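Local coordinates for pectate lyase (Bacillus subtilis, PDB 5AMV), which cleaves pectate, the polygalacturonate of plant cell walls, by calcium-dependent elimination, leaving oligosaccharides with unsaturated non-reducing ends, at residues A[122-127]-A[146-151]; A[137-142]-A[156-161]; A[270-275]-A[387-392]; A[343-348]-A[358-363]. All blocks are in the same frame, centred on the assembly; numbering follows the deposited sequence.

Contact 1: residues A[122-127]-A[146-151]; sequences MVDIPA and QIKSDN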
# COMPACT_ATOMS: atom_id res chain seq x y z
N MET A 122 -0.41 5.09 -13.93
CA MET A 122 -0.71 5.91 -12.77
C MET A 122 -1.84 6.89 -13.10
O MET A 122 -1.78 7.58 -14.09
CB MET A 122 0.54 6.65 -12.30
CG MET A 122 0.43 7.06 -10.83
SD MET A 122 1.97 7.76 -10.24
CE MET A 122 3.13 6.45 -10.47
N VAL A 123 -2.88 6.92 -12.25
CA VAL A 123 -3.95 7.93 -12.40
C VAL A 123 -4.21 8.59 -11.06
O VAL A 123 -4.16 7.90 -10.00
CB VAL A 123 -5.28 7.34 -12.97
CG1 VAL A 123 -5.08 7.00 -14.44
CG2 VAL A 123 -5.77 6.10 -12.10
N ASP A 124 -4.50 9.89 -11.10
CA ASP A 124 -4.84 10.64 -9.88
C ASP A 124 -6.32 10.59 -9.62
O ASP A 124 -7.16 10.76 -10.52
CB ASP A 124 -4.39 12.10 -9.95
CG ASP A 124 -2.85 12.26 -10.02
OD1 ASP A 124 -2.06 11.34 -9.66
OD2 ASP A 124 -2.41 13.33 -10.46
N ILE A 125 -6.65 10.34 -8.35
CA ILE A 125 -8.04 10.30 -7.92
C ILE A 125 -8.40 11.68 -7.34
O ILE A 125 -7.82 12.10 -6.31
CB ILE A 125 -8.30 9.21 -6.86
CG1 ILE A 125 -7.59 7.88 -7.25
CG2 ILE A 125 -9.83 9.07 -6.63
CD1 ILE A 125 -7.97 7.27 -8.67
N PRO A 126 -9.30 12.41 -8.00
CA PRO A 126 -9.62 13.76 -7.51
C PRO A 126 -10.52 13.71 -6.30
O PRO A 126 -11.03 12.65 -5.89
CB PRO A 126 -10.37 14.39 -8.70
CG PRO A 126 -11.11 13.23 -9.33
CD PRO A 126 -10.19 12.01 -9.13
N ALA A 127 -10.70 14.88 -5.68
CA ALA A 127 -11.48 15.00 -4.45
C ALA A 127 -12.94 14.57 -4.61
O ALA A 127 -13.54 14.72 -5.70
CB ALA A 127 -11.43 16.46 -3.97
N GLN A 146 -3.21 7.17 -7.48
CA GLN A 146 -2.55 8.13 -6.57
C GLN A 146 -3.60 9.07 -6.00
O GLN A 146 -4.45 9.56 -6.74
CB GLN A 146 -1.46 8.94 -7.32
CG GLN A 146 -0.82 9.94 -6.36
CD GLN A 146 0.43 10.64 -6.88
OE1 GLN A 146 1.48 10.60 -6.21
NE2 GLN A 146 0.32 11.32 -8.03
N ILE A 147 -3.58 9.28 -4.68
CA ILE A 147 -4.55 10.16 -4.06
C ILE A 147 -3.79 11.31 -3.40
O ILE A 147 -3.12 11.11 -2.38
CB ILE A 147 -5.51 9.43 -3.03
CG1 ILE A 147 -6.14 8.19 -3.66
CG2 ILE A 147 -6.56 10.43 -2.54
CD1 ILE A 147 -6.71 7.17 -2.59
N LYS A 148 -3.88 12.51 -3.99
CA LYS A 148 -3.28 13.72 -3.41
C LYS A 148 -4.36 14.62 -2.84
O LYS A 148 -4.07 15.63 -2.19
CB LYS A 148 -2.52 14.53 -4.49
CG LYS A 148 -1.54 13.68 -5.28
CD LYS A 148 -0.63 14.51 -6.25
CE LYS A 148 -1.44 15.11 -7.39
NZ LYS A 148 -0.60 16.03 -8.26
N SER A 149 -5.61 14.23 -3.06
CA SER A 149 -6.77 15.06 -2.79
C SER A 149 -7.43 14.68 -1.46
O SER A 149 -6.99 13.76 -0.74
CB SER A 149 -7.76 14.84 -3.93
OG SER A 149 -8.10 13.46 -3.99
N ASP A 150 -8.52 15.38 -1.14
CA ASP A 150 -9.31 15.09 0.05
C ASP A 150 -10.59 14.36 -0.28
O ASP A 150 -11.25 14.65 -1.28
CB ASP A 150 -9.67 16.40 0.77
CG ASP A 150 -10.38 16.18 2.13
OD1 ASP A 150 -9.65 15.95 3.12
OD2 ASP A 150 -11.63 16.27 2.25
N ASN A 151 -10.96 13.43 0.60
CA ASN A 151 -12.31 12.88 0.66
C ASN A 151 -12.55 11.84 -0.43
O ASN A 151 -13.26 12.06 -1.42
CB ASN A 151 -13.39 13.98 0.61
CG ASN A 151 -14.76 13.45 0.98
OD1 ASN A 151 -14.87 12.51 1.79
ND2 ASN A 151 -15.81 14.05 0.43
O HOH W 1 -5.19 12.98 -6.46

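Contact 2: residues A[137-142]-A[156-161]; sequences NAKVVG and NIEFQD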
# COMPACT_ATOMS: atom_id res chain seq x y z
N ASN A 137 -15.89 -9.52 -8.70
CA ASN A 137 -14.70 -9.75 -9.53
C ASN A 137 -14.16 -8.49 -10.17
O ASN A 137 -13.49 -8.56 -11.21
CB ASN A 137 -15.03 -10.80 -10.63
CG ASN A 137 -16.07 -10.28 -11.64
OD1 ASN A 137 -16.78 -9.29 -11.40
ND2 ASN A 137 -16.15 -10.96 -12.80
N ALA A 138 -14.42 -7.32 -9.54
CA ALA A 138 -13.82 -6.07 -10.03
C ALA A 138 -12.32 -6.09 -9.78
O ALA A 138 -11.89 -6.34 -8.67
CB ALA A 138 -14.45 -4.89 -9.34
N LYS A 139 -11.52 -5.77 -10.80
CA LYS A 139 -10.06 -5.87 -10.70
C LYS A 139 -9.43 -4.67 -11.39
O LYS A 139 -9.91 -4.22 -12.43
CB LYS A 139 -9.56 -7.15 -11.40
CG LYS A 139 -10.02 -8.46 -10.79
CD LYS A 139 -9.49 -9.61 -11.65
CE LYS A 139 -9.90 -10.98 -11.14
NZ LYS A 139 -11.36 -11.12 -10.89
N VAL A 140 -8.35 -4.15 -10.79
CA VAL A 140 -7.50 -3.18 -11.46
C VAL A 140 -6.13 -3.88 -11.57
O VAL A 140 -5.53 -4.29 -10.57
CB VAL A 140 -7.38 -1.86 -10.63
CG1 VAL A 140 -6.27 -0.97 -11.17
CG2 VAL A 140 -8.70 -1.12 -10.64
N VAL A 141 -5.63 -4.03 -12.81
CA VAL A 141 -4.46 -4.82 -13.08
C VAL A 141 -3.35 -3.92 -13.62
O VAL A 141 -3.55 -3.25 -14.64
CB VAL A 141 -4.75 -5.99 -14.10
CG1 VAL A 141 -3.50 -6.83 -14.32
CG2 VAL A 141 -5.85 -6.91 -13.51
N GLY A 142 -2.21 -3.89 -12.93
CA GLY A 142 -1.08 -3.04 -13.37
C GLY A 142 -1.15 -1.57 -12.95
O GLY A 142 -0.16 -0.86 -13.05
N ASN A 156 -13.95 -2.65 -2.42
CA ASN A 156 -14.44 -3.86 -3.10
C ASN A 156 -13.78 -4.10 -4.46
O ASN A 156 -14.44 -4.55 -5.42
CB ASN A 156 -15.97 -3.81 -3.27
CG ASN A 156 -16.54 -5.17 -3.59
OD1 ASN A 156 -16.17 -6.16 -2.97
ND2 ASN A 156 -17.50 -5.21 -4.53
N ILE A 157 -12.48 -3.80 -4.53
CA ILE A 157 -11.69 -3.99 -5.75
C ILE A 157 -10.45 -4.82 -5.41
O ILE A 157 -9.80 -4.58 -4.41
CB ILE A 157 -11.23 -2.64 -6.36
CG1 ILE A 157 -12.42 -1.80 -6.84
CG2 ILE A 157 -10.22 -2.83 -7.55
CD1 ILE A 157 -12.13 -0.29 -6.72
N GLU A 158 -10.11 -5.71 -6.33
CA GLU A 158 -8.87 -6.48 -6.25
C GLU A 158 -7.83 -5.77 -7.14
O GLU A 158 -7.99 -5.68 -8.36
CB GLU A 158 -9.07 -7.94 -6.71
CG GLU A 158 -7.72 -8.72 -6.69
CD GLU A 158 -7.86 -10.16 -7.14
OE1 GLU A 158 -9.01 -10.63 -7.34
OE2 GLU A 158 -6.82 -10.84 -7.27
N PHE A 159 -6.77 -5.26 -6.51
CA PHE A 159 -5.67 -4.62 -7.26
C PHE A 159 -4.57 -5.65 -7.40
O PHE A 159 -4.16 -6.23 -6.41
CB PHE A 159 -5.11 -3.45 -6.40
CG PHE A 159 -6.04 -2.28 -6.32
CD1 PHE A 159 -7.09 -2.20 -5.38
CD2 PHE A 159 -5.86 -1.22 -7.21
CE1 PHE A 159 -7.92 -1.08 -5.32
CE2 PHE A 159 -6.69 -0.09 -7.18
CZ PHE A 159 -7.73 -0.02 -6.24
N GLN A 160 -4.08 -5.87 -8.62
CA GLN A 160 -3.06 -6.88 -8.88
C GLN A 160 -1.87 -6.20 -9.56
O GLN A 160 -2.03 -5.40 -10.48
CB GLN A 160 -3.59 -7.91 -9.88
CG GLN A 160 -4.85 -8.68 -9.44
CD GLN A 160 -5.18 -9.77 -10.46
OE1 GLN A 160 -4.73 -9.71 -11.60
NE2 GLN A 160 -5.91 -10.76 -10.04
N ASP A 161 -0.67 -6.59 -9.10
CA ASP A 161 0.55 -6.54 -9.91
C ASP A 161 0.82 -5.16 -10.50
O ASP A 161 0.76 -4.97 -11.73
CB ASP A 161 0.44 -7.64 -11.01
CG ASP A 161 1.78 -7.93 -11.68
OD1 ASP A 161 2.82 -7.47 -11.20
OD2 ASP A 161 1.78 -8.63 -12.71
O HOH W 2 -15.24 -6.91 -6.67
O HOH W 3 -11.52 -10.47 -7.59

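Contact 3: residues A[270-275]-A[387-392]; sequences HNRYKN and SNVINQ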
# COMPACT_ATOMS: atom_id res chain seq x y z
N HIS A 270 -9.03 -4.84 11.05
CA HIS A 270 -9.59 -6.02 10.39
C HIS A 270 -9.00 -6.32 9.02
O HIS A 270 -9.68 -6.92 8.15
CB HIS A 270 -11.12 -5.89 10.32
CG HIS A 270 -11.79 -5.93 11.65
ND1 HIS A 270 -12.11 -4.79 12.36
CD2 HIS A 270 -12.20 -6.98 12.41
CE1 HIS A 270 -12.69 -5.13 13.50
NE2 HIS A 270 -12.75 -6.45 13.56
N ASN A 271 -7.76 -5.90 8.83
CA ASN A 271 -7.05 -6.34 7.64
C ASN A 271 -6.38 -7.69 7.77
O ASN A 271 -5.97 -8.11 8.87
CB ASN A 271 -6.01 -5.31 7.24
CG ASN A 271 -6.62 -3.95 7.03
OD1 ASN A 271 -7.35 -3.72 6.04
ND2 ASN A 271 -6.34 -3.02 7.96
N ARG A 272 -6.29 -8.39 6.64
CA ARG A 272 -5.62 -9.68 6.57
C ARG A 272 -4.33 -9.55 5.78
O ARG A 272 -4.36 -8.95 4.70
CB ARG A 272 -6.56 -10.68 5.88
CG ARG A 272 -6.01 -12.10 5.81
CD ARG A 272 -7.06 -13.02 5.16
NE ARG A 272 -6.56 -14.40 5.16
CZ ARG A 272 -7.14 -15.40 4.49
NH1 ARG A 272 -8.23 -15.16 3.76
NH2 ARG A 272 -6.64 -16.62 4.56
N TYR A 273 -3.23 -10.08 6.32
CA TYR A 273 -1.91 -10.06 5.63
C TYR A 273 -1.44 -11.49 5.57
O TYR A 273 -1.07 -12.08 6.59
CB TYR A 273 -0.88 -9.21 6.41
CG TYR A 273 -1.31 -7.76 6.66
CD1 TYR A 273 -2.12 -7.43 7.74
CD2 TYR A 273 -0.89 -6.72 5.81
CE1 TYR A 273 -2.52 -6.12 7.98
CE2 TYR A 273 -1.23 -5.41 6.07
CZ TYR A 273 -2.08 -5.12 7.12
OH TYR A 273 -2.49 -3.84 7.39
N LYS A 274 -1.44 -12.06 4.37
CA LYS A 274 -1.07 -13.47 4.20
C LYS A 274 0.10 -13.55 3.21
O LYS A 274 0.05 -13.01 2.10
CB LYS A 274 -2.23 -14.27 3.66
CG LYS A 274 -1.82 -15.76 3.42
CD LYS A 274 -3.02 -16.62 3.15
CE LYS A 274 -2.57 -18.04 2.93
NZ LYS A 274 -3.67 -19.05 2.76
N ASN A 275 1.20 -14.16 3.64
CA ASN A 275 2.40 -14.19 2.78
C ASN A 275 2.80 -12.78 2.32
O ASN A 275 3.06 -12.53 1.14
CB ASN A 275 2.24 -15.18 1.61
CG ASN A 275 1.91 -16.55 2.07
OD1 ASN A 275 2.45 -17.02 3.07
ND2 ASN A 275 1.12 -17.27 1.28
N SER A 387 -10.87 -15.63 12.87
CA SER A 387 -12.11 -16.01 12.18
C SER A 387 -12.80 -14.81 11.51
O SER A 387 -13.25 -14.89 10.36
CB SER A 387 -13.08 -16.72 13.15
OG SER A 387 -14.20 -17.25 12.44
N ASN A 388 -12.89 -13.68 12.24
CA ASN A 388 -13.60 -12.52 11.74
C ASN A 388 -12.89 -12.01 10.48
O ASN A 388 -13.53 -11.78 9.46
CB ASN A 388 -13.72 -11.39 12.79
CG ASN A 388 -14.64 -11.76 13.96
OD1 ASN A 388 -15.32 -12.79 13.90
ND2 ASN A 388 -14.65 -10.95 15.00
N VAL A 389 -11.57 -11.93 10.54
CA VAL A 389 -10.80 -11.34 9.44
C VAL A 389 -10.76 -12.26 8.22
O VAL A 389 -10.99 -11.79 7.10
CB VAL A 389 -9.40 -10.93 9.92
CG1 VAL A 389 -8.49 -10.67 8.71
CG2 VAL A 389 -9.56 -9.69 10.87
N ILE A 390 -10.49 -13.56 8.42
CA ILE A 390 -10.53 -14.49 7.30
C ILE A 390 -11.90 -14.46 6.60
O ILE A 390 -12.01 -14.38 5.38
CB ILE A 390 -10.14 -15.92 7.72
CG1 ILE A 390 -8.65 -15.99 8.04
CG2 ILE A 390 -10.49 -16.93 6.62
CD1 ILE A 390 -8.21 -17.39 8.59
N ASN A 391 -12.96 -14.50 7.40
CA ASN A 391 -14.27 -14.51 6.80
C ASN A 391 -14.65 -13.19 6.09
O ASN A 391 -15.39 -13.22 5.12
CB ASN A 391 -15.30 -14.79 7.88
CG ASN A 391 -15.29 -16.24 8.35
OD1 ASN A 391 -14.84 -17.14 7.64
ND2 ASN A 391 -15.79 -16.48 9.56
N GLN A 392 -14.19 -12.05 6.61
CA GLN A 392 -14.75 -10.75 6.16
C GLN A 392 -13.83 -9.85 5.32
O GLN A 392 -14.29 -8.89 4.72
CB GLN A 392 -15.23 -9.96 7.38
CG GLN A 392 -16.34 -10.73 8.18
CD GLN A 392 -16.57 -10.25 9.62
OE1 GLN A 392 -16.43 -9.07 9.92
NE2 GLN A 392 -16.91 -11.17 10.51
O HOH W 4 -10.30 -13.11 3.64

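Contact 4: residues A[343-348]-A[358-363]; sequences TALYDS and NASAAN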
# COMPACT_ATOMS: atom_id res chain seq x y z
N THR A 343 11.63 4.19 18.92
CA THR A 343 11.85 3.99 20.35
C THR A 343 10.65 3.49 21.16
O THR A 343 10.79 3.15 22.34
CB THR A 343 12.37 5.30 20.99
OG1 THR A 343 11.31 6.28 21.03
CG2 THR A 343 13.55 5.85 20.23
N ALA A 344 9.45 3.48 20.56
CA ALA A 344 8.25 3.29 21.33
C ALA A 344 7.21 2.50 20.52
O ALA A 344 7.11 2.66 19.31
CB ALA A 344 7.65 4.63 21.72
N LEU A 345 6.46 1.67 21.23
CA LEU A 345 5.36 0.90 20.65
C LEU A 345 4.40 0.57 21.78
O LEU A 345 4.81 -0.02 22.81
CB LEU A 345 5.85 -0.38 19.96
CG LEU A 345 4.80 -1.45 19.59
CD1 LEU A 345 3.85 -0.91 18.45
CD2 LEU A 345 5.49 -2.72 19.18
N TYR A 346 3.15 0.97 21.64
CA TYR A 346 2.12 0.45 22.53
C TYR A 346 1.54 -0.79 21.87
O TYR A 346 1.07 -0.70 20.75
CB TYR A 346 0.99 1.47 22.74
CG TYR A 346 -0.11 0.99 23.67
CD1 TYR A 346 -1.11 0.11 23.24
CD2 TYR A 346 -0.12 1.38 25.01
CE1 TYR A 346 -2.07 -0.36 24.12
CE2 TYR A 346 -1.09 0.95 25.88
CZ TYR A 346 -2.06 0.08 25.44
OH TYR A 346 -3.01 -0.38 26.32
N ASP A 347 1.56 -1.92 22.56
CA ASP A 347 0.76 -3.05 22.09
C ASP A 347 0.14 -3.80 23.25
O ASP A 347 0.77 -4.05 24.28
CB ASP A 347 1.51 -4.00 21.09
CG ASP A 347 2.46 -4.93 21.77
OD1 ASP A 347 3.46 -4.42 22.31
OD2 ASP A 347 2.24 -6.15 21.76
N SER A 348 -1.13 -4.11 23.07
CA SER A 348 -1.89 -4.87 24.05
C SER A 348 -2.68 -5.96 23.32
O SER A 348 -3.14 -5.79 22.20
CB SER A 348 -2.82 -3.95 24.88
OG SER A 348 -3.95 -3.45 24.16
N ASN A 358 3.98 -9.67 24.42
CA ASN A 358 4.09 -8.21 24.36
C ASN A 358 5.27 -7.87 23.51
O ASN A 358 6.44 -7.96 23.89
CB ASN A 358 4.19 -7.50 25.71
CG ASN A 358 3.92 -6.01 25.56
OD1 ASN A 358 4.79 -5.24 25.16
ND2 ASN A 358 2.66 -5.61 25.80
N ALA A 359 4.95 -7.46 22.29
CA ALA A 359 5.98 -7.21 21.28
C ALA A 359 6.93 -6.07 21.65
O ALA A 359 8.14 -6.12 21.42
CB ALA A 359 5.29 -6.88 19.92
N SER A 360 6.33 -5.00 22.18
CA SER A 360 7.08 -3.83 22.58
C SER A 360 8.11 -4.19 23.67
O SER A 360 9.29 -3.94 23.51
CB SER A 360 6.10 -2.81 23.14
OG SER A 360 6.79 -1.63 23.45
N ALA A 361 7.63 -4.88 24.70
CA ALA A 361 8.44 -5.24 25.85
C ALA A 361 9.55 -6.19 25.40
O ALA A 361 10.68 -6.10 25.88
CB ALA A 361 7.58 -5.90 26.90
N ALA A 362 9.22 -7.09 24.48
CA ALA A 362 10.17 -8.09 23.95
C ALA A 362 11.34 -7.44 23.22
O ALA A 362 12.42 -8.06 23.01
CB ALA A 362 9.44 -9.12 23.06
N ASN A 363 11.14 -6.17 22.82
CA ASN A 363 12.15 -5.43 22.09
C ASN A 363 12.74 -4.29 22.92
O ASN A 363 13.51 -3.49 22.40
CB ASN A 363 11.56 -4.87 20.79
CG ASN A 363 11.49 -5.93 19.70
OD1 ASN A 363 12.46 -6.10 18.97
ND2 ASN A 363 10.37 -6.64 19.61

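Contact 1: residues A[122-127]-A[146-151]
I125 and I147 form the apolar core of this contact. Their CG1 atoms meet at 3.9 Å as the two side chains cross, and V152 packs against both while L45 of helix 38-45 closes over I125; branched aliphatic residues suit this buried face. The backbones beside them run parallel, with Q146 N donating to V123 O and I125 N to Q146 O, both at 2.8 Å. Past the paired strands, I125 O is gripped twice: S149 OG donates to it at 2.7 Å, and a water that also takes the N-H of K148 donates a second bond at 2.8 Å. The first torsion of S149 (chi1 59°) sets OG between its own backbone N and carbonyl carbon, from where it can span to the other segment. A127, small enough for the chains to stay close, brings its CA to 3.2 Å from D150 O.

The other face is polar but also well packed where D124 and Q146 lie alongside, pointing the same way. Q146 NE2 donates to D124 OD1 at 2.9 Å, in its own amide plane but 32° out of the carboxylate plane, on the syn side; N189 of the next strand in this parallel beta-helix sheet holds Q146 OE1. The loose, solvent side is the K148 margin: bent at chi3, K148 reaches D124 through a long salt bridge (NZ to OD2, 3.9 Å), its stronger partner being E48. E48 also comes close to D124, so the lysine probably offsets carboxylate repulsion, consistent with a margin held by a hydrogen bond and balanced charges.

Contact 2: residues A[137-142]-A[156-161]
K139 and E158 stand side by side on one face of the paired strands, pointing the same way, while V140 and F159 do likewise on the other. The lysine, in one of its two conformers, stops short of a salt bridge, its NZ 4.3 Å from E158 OE1; a water lies between the two ends, though that bridge is doubtful. Farther along this face V141 CG2 lies 3.6 Å from Q160 OE1. The amide's other end turns back on its own strand: Q160 NE2 donates to E158 OE2 at 2.9 Å, in the amide plane but from above the carboxylate, 70° out of its plane. N202 of strand 200-202 also bonds to OE2.

Beta-branched V140 and I157 and the F159 ring fill the buried face. V140 CB comes to 3.8 Å from F159 CD2, approaching the ring obliquely. With V140 CG1 anti to the backbone N (chi1 168°), CG2 falls beside that N, 3.8 Å from I157 CG2, and the same I157 methyl lies over one face of the F159 ring, toward its rim. At the far end G142 pairs with D161; at its backbone angles a side chain would press on the preceding carbonyl oxygen.

Four backbone hydrogen bonds of the parallel type join the segments. Strand 139-141 is flanked on its other edge by strand 61-63, and 158-160 by 200-202, in the stacked coils of a parallel beta-helix; F159 meets F201 with nearly parallel rings and F145 edge-to-face.

Contact 3: residues A[270-275]-A[387-392]
I390 O accepts a bond of 2.8 Å from a water oxygen, and the same water accepts from R272 NH1 at 2.9 Å; this water is one polar link between the segments, which share no direct hydrogen bond. With CG anti to the backbone N (chi1 -177°) and the chain extended to NE, the guanidinium of R272 is carried out beside I390. I390 CG1 sits over the centre of one guanidinium face, 3.9 Å from R272 CZ, an apolar cover that leaves the N-H groups in the plane available: R272 NE pairs with E296 of the neighbouring strand. At the other end of the side chain, R272 CB packs tightly on V389 CG1, at 3.4 Å. V389 is the main apolar contact of the helix. Its CG1 also meets N271 O at 3.6 Å, while CG2 comes to 3.7 Å from H270 CA and touches the imidazole obliquely.

Here helix 382-392, near the C-terminus, lies against the outside of the parallel beta-helix at residues 270-272 of strand 266-274. N271 points away from it, bonding through its side chain to N240 and M237 of the preceding coil, consistent with the asparagine stacks of pectate lyases.

A serine in place of R272 would probably leave E296 without its charged mate and uncover the I390 side chain where the guanidinium had lain. D380 draws the two segments together from outside, since its OD2 is hydrogen-bonded both to H270 NE2 and to N388 ND2.

Contact 4: residues A[343-348]-A[358-363]
D347 turns its carboxyl group in between its own backbone N and carbonyl carbon (chi1 77°), which aims both oxygens at the start of helix 359-362, while S360 holds OG anti to its backbone N (chi1 -176°), swinging it back to the strand. S360 OG donates to L345 O at 2.6 Å. In the opposite sense, D347 OD1 accepts from S360 N at 2.9 Å and D347 OD2 from A359 N at 3.1 Å, each on the syn side of the carboxylate. T350 OG1 also bonds to OD2. A forked acceptor suits this place, where two amides of a first helical turn face one way. With an alanine here, A359 N and S360 N would probably lose their shared acceptor, leaving the helix start tied mainly through S360 OG.

In one of its two conformers N358 looks both ways: its OD1 takes the N-H of A361 at 2.9 Å, while ND2 makes a weak bond to D347 O. L345 CD2 rests 4.2 Å from A359 CB, the alanine being small enough to let the helix sit close, with I336 touching both. The arrangement is that of an asparagine N-cap, reinforced by an aspartate from the last coils of the parallel beta-helix.

Contacts 1 and 2 come first along the chain and interlock: their segments alternate, strand 139-141 leading directly into 144-147, with centres about 17 Å apart. They join successive coils on different faces of the parallel beta-helix, contact 1 with the side chain of M122 about 9 Å from the bound calcium. Contact 3 follows, its centre about 18 Å from that of contact 2, where a late helix folds back over strand 266-274. Contact 4 falls in sequence between the two segments of contact 3, and lies across the chain's centre from contacts 1 and 2, its centre about 35 Å from that of contact 2. Thus the first two are strand pairings within the coil stack, and the last two fasten short helices to its outside.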